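Local coordinates for beta-lactamase (Nostoc sp., PDB 6NHS), which probably hydrolyses the amide bond of beta-lactam antibiotics, as a class D, serine-type beta-lactamase with a penicillin-binding-protein-type transpeptidase domain, at residues D240-A243 with A244-E247; P177-Q180 with R181-D184. All blocks are in the same frame, centred on the assembly; numbering follows the deposited sequence.

How the contacts relate
Following the chain from the N terminus, contact 2 comes first: residues 177-184 run from the loop after helix 161-172 into the first turn of helix 180-189, so the contact closes the turn at that helix start and sets F178 against helices 65-76 and 125-135. The chain then builds strands 191-194, 198-207, 213-223 and 226-236 before contact 1 forms within the opening turns of helix 239-255, which lies on strands 198-207 and 226-236. The two are in series, neither nested nor crossed. Their centres lie about 31 Å apart on opposite sides of the chain's centre, contact 2 among the helices and contact 1 on the antiparallel sheet.

Contact 1. Residues D240-A243 with A244-E247; sequences DDAA and ARIE. With EDO (1,2-ethanediol), chain E.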
# COMPACT_ATOMS: atom_id res chain seq x y z
N ASP A 240 10.97 10.03 13.75
CA ASP A 240 11.95 10.23 12.68
C ASP A 240 12.12 8.98 11.83
O ASP A 240 12.50 9.09 10.66
CB ASP A 240 13.29 10.65 13.28
CG ASP A 240 13.20 11.98 14.00
OD1 ASP A 240 13.02 13.02 13.33
OD2 ASP A 240 13.30 11.99 15.25
N ASP A 241 11.84 7.80 12.38
CA ASP A 241 11.90 6.57 11.59
C ASP A 241 10.87 6.57 10.46
O ASP A 241 11.09 5.93 9.43
CB ASP A 241 11.67 5.35 12.48
CG ASP A 241 12.79 5.14 13.48
OD1 ASP A 241 13.91 5.65 13.24
OD2 ASP A 241 12.56 4.46 14.51
N ALA A 242 9.75 7.28 10.64
CA ALA A 242 8.68 7.23 9.65
C ALA A 242 9.13 7.78 8.31
O ALA A 242 8.77 7.24 7.26
CB ALA A 242 7.45 7.99 10.16
N ALA A 243 9.91 8.86 8.32
CA ALA A 243 10.41 9.42 7.07
C ALA A 243 11.32 8.45 6.32
O ALA A 243 11.48 8.58 5.10
CB ALA A 243 11.15 10.73 7.34
N ALA A 244 11.91 7.48 7.02
CA ALA A 244 12.80 6.54 6.36
C ALA A 244 12.06 5.57 5.45
O ALA A 244 12.69 4.94 4.61
CB ALA A 244 13.61 5.76 7.40
N ARG A 245 10.73 5.45 5.60
CA ARG A 245 9.95 4.55 4.75
C ARG A 245 10.19 4.86 3.27
O ARG A 245 10.51 3.97 2.48
CB ARG A 245 8.46 4.68 5.07
CG ARG A 245 8.04 4.08 6.40
CD ARG A 245 6.58 4.39 6.66
NE ARG A 245 6.34 5.83 6.78
CZ ARG A 245 5.14 6.37 6.95
NH1 ARG A 245 5.00 7.68 7.05
NH2 ARG A 245 4.08 5.58 7.03
N ILE A 246 10.03 6.12 2.89
CA ILE A 246 10.21 6.51 1.50
C ILE A 246 11.69 6.69 1.17
O ILE A 246 12.14 6.33 0.08
CB ILE A 246 9.38 7.78 1.21
CG1 ILE A 246 7.89 7.43 1.21
CG2 ILE A 246 9.80 8.42 -0.11
CD1 ILE A 246 6.97 8.60 1.07
N GLU A 247 12.47 7.21 2.12
CA GLU A 247 13.87 7.51 1.85
C GLU A 247 14.67 6.25 1.55
O GLU A 247 15.52 6.25 0.65
CB GLU A 247 14.47 8.28 3.02
CG GLU A 247 15.91 8.74 2.81
CD GLU A 247 16.07 9.68 1.62
OE1 GLU A 247 15.08 10.32 1.21
OE2 GLU A 247 17.20 9.78 1.10
C1 EDO E . 0.49 6.36 7.16
O1 EDO E . 0.89 6.23 5.79
C2 EDO E . 1.47 7.29 7.86
O2 EDO E . 1.94 8.28 6.94
O HOH W 1 8.43 8.00 4.40
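R245 sets out with CG opposite its carbonyl carbon (chi1 -71°) and bends at chi3 (-63°), which folds the guanidinium back over the preceding turn to the carbonyl of A242. There NE donates to A242 O at 2.9 Å, the acceptor lying close to the guanidinium plane, at its edge. The backbone N of R245 also donates to A242 O, at 3.1 Å, but from the opposite face of the carbonyl plane. Water 1 gives this oxygen a third donor, 3.0 Å from A242 O, and accepts from I246 N, bridging a place where the direct helical bond is missing. A244 N reaches D241 O at 3.0 Å, and the bond from E247 N to A243 O is weak. NH1 of R245 donates to O2 of a 1,2-ethanediol, probably from the crystallisation liquor, which also bonds T204 in the KTG-like motif of strand 198-207, near the putative active site. With three donors, A242 O is gripped firmly although the helix is kinked here. The arginine's charge may polarise this carbonyl; through NE on A242 O and NH2 on G205 O, R245 ties the irregular first turns of helix 239-255 to strand 198-207.

Contact 2. Residues P177-Q180 with R181-D184; sequences PFSQ and RTLD. With FMT (formic acid), chain I.
S179 and T182 meet at the start of helix 180-189, where S179 OG accepts a hydrogen bond from the backbone N of T182: T182 N to S179 OG is 3.1 Å and nearly straight at 167°. OG reaches this place because it stands between the serine's backbone N and carbonyl carbon (chi1 70°). The helix proper begins with L183 N bonded to S179 O at 2.9 Å, and continues with D184 N to Q180 O.

The close-packed part lies on the buried side. F178 CB touches L183 CD2 at 3.8 Å and has T182 CG2 nearly as close on the threonine's methyl branch. Beyond CB the phenyl ring leads away from L183 to pack on L71 and V72 of helix 65-76 and on V135 of helix 125-135. E75 of helix 65-76 bonds both residues of the cap, its OE1 meeting S179 N and T182 OG1.

The solvent side is polar, with Q180, R181 and D184 exposed and held by hydrogen bonds rather than by close apolar packing. Q180, bent at chi2 (63°), turns its amide forward along the helix so that NE2 donates to D184 OD1 at 2.8 Å; the donor stands above the carboxylate plane, and K174 holds the other end of the amide through OE1. R181, extended from CG to NE, reaches a bound formic acid molecule, probably from the crystallisation liquor and perhaps present as formate, with NH1 to its O1 at 2.7 Å, at the guanidinium edge. S179 OG donates to O2 of the same molecule at 2.9 Å, so the serine hydroxyl serves both this ligand and the cap, while NH2 of R181 is tied to S80 O.

The arrangement is that of a serine N-cap, opening a helix that packs against helix 65-76 in the helical region of this penicillin-binding-protein-like fold.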
# COMPACT_ATOMS: atom_id res chain seq x y z
N PRO A 177 -9.77 -9.53 -10.55
CA PRO A 177 -11.16 -9.36 -11.03
C PRO A 177 -11.63 -7.91 -10.93
O PRO A 177 -12.61 -7.60 -10.24
CB PRO A 177 -11.94 -10.31 -10.11
CG PRO A 177 -11.20 -10.22 -8.82
CD PRO A 177 -9.73 -10.15 -9.21
N PHE A 178 -10.93 -7.01 -11.61
CA PHE A 178 -11.30 -5.61 -11.66
C PHE A 178 -11.32 -5.14 -13.11
O PHE A 178 -10.46 -5.53 -13.91
CB PHE A 178 -10.33 -4.73 -10.83
CG PHE A 178 -10.18 -5.20 -9.41
CD1 PHE A 178 -11.25 -5.12 -8.52
CD2 PHE A 178 -8.98 -5.73 -8.96
CE1 PHE A 178 -11.12 -5.56 -7.22
CE2 PHE A 178 -8.84 -6.16 -7.65
CZ PHE A 178 -9.91 -6.08 -6.78
N SER A 179 -12.31 -4.33 -13.44
CA SER A 179 -12.45 -3.82 -14.79
C SER A 179 -11.31 -2.86 -15.12
O SER A 179 -10.66 -2.31 -14.23
CB SER A 179 -13.79 -3.09 -14.95
OG SER A 179 -13.77 -1.88 -14.22
N GLN A 180 -11.10 -2.65 -16.42
CA GLN A 180 -10.09 -1.69 -16.87
C GLN A 180 -10.35 -0.30 -16.30
O GLN A 180 -9.41 0.43 -15.95
CB GLN A 180 -10.04 -1.64 -18.40
CG GLN A 180 -8.89 -0.80 -18.95
CD GLN A 180 -7.53 -1.37 -18.58
OE1 GLN A 180 -7.21 -2.50 -18.92
NE2 GLN A 180 -6.74 -0.58 -17.87
N ARG A 181 -11.62 0.09 -16.20
CA ARG A 181 -11.95 1.38 -15.59
C ARG A 181 -11.48 1.44 -14.15
O ARG A 181 -10.87 2.43 -13.72
CB ARG A 181 -13.46 1.62 -15.68
CG ARG A 181 -13.95 2.86 -14.94
CD ARG A 181 -15.47 2.92 -14.96
NE ARG A 181 -15.98 4.15 -14.36
CZ ARG A 181 -16.25 4.30 -13.07
NH1 ARG A 181 -16.06 3.29 -12.22
NH2 ARG A 181 -16.71 5.45 -12.62
N THR A 182 -11.76 0.39 -13.37
CA THR A 182 -11.30 0.34 -11.98
C THR A 182 -9.79 0.44 -11.90
O THR A 182 -9.24 1.20 -11.09
CB THR A 182 -11.79 -0.94 -11.32
OG1 THR A 182 -13.22 -0.96 -11.28
CG2 THR A 182 -11.25 -1.04 -9.89
N LEU A 183 -9.08 -0.32 -12.75
CA LEU A 183 -7.62 -0.27 -12.75
C LEU A 183 -7.11 1.12 -13.09
O LEU A 183 -6.19 1.63 -12.44
CB LEU A 183 -7.06 -1.28 -13.76
CG LEU A 183 -7.45 -2.75 -13.61
CD1 LEU A 183 -6.79 -3.59 -14.70
CD2 LEU A 183 -7.09 -3.25 -12.22
N ASP A 184 -7.68 1.74 -14.13
CA ASP A 184 -7.24 3.07 -14.54
C ASP A 184 -7.38 4.07 -13.41
O ASP A 184 -6.49 4.90 -13.18
CB ASP A 184 -8.04 3.54 -15.75
CG ASP A 184 -7.68 2.81 -17.04
OD1 ASP A 184 -6.65 2.10 -17.07
OD2 ASP A 184 -8.43 2.95 -18.02
C FMT I . -16.20 -0.11 -12.36
O1 FMT I . -15.28 0.71 -12.30
O2 FMT I . -16.33 -0.96 -13.25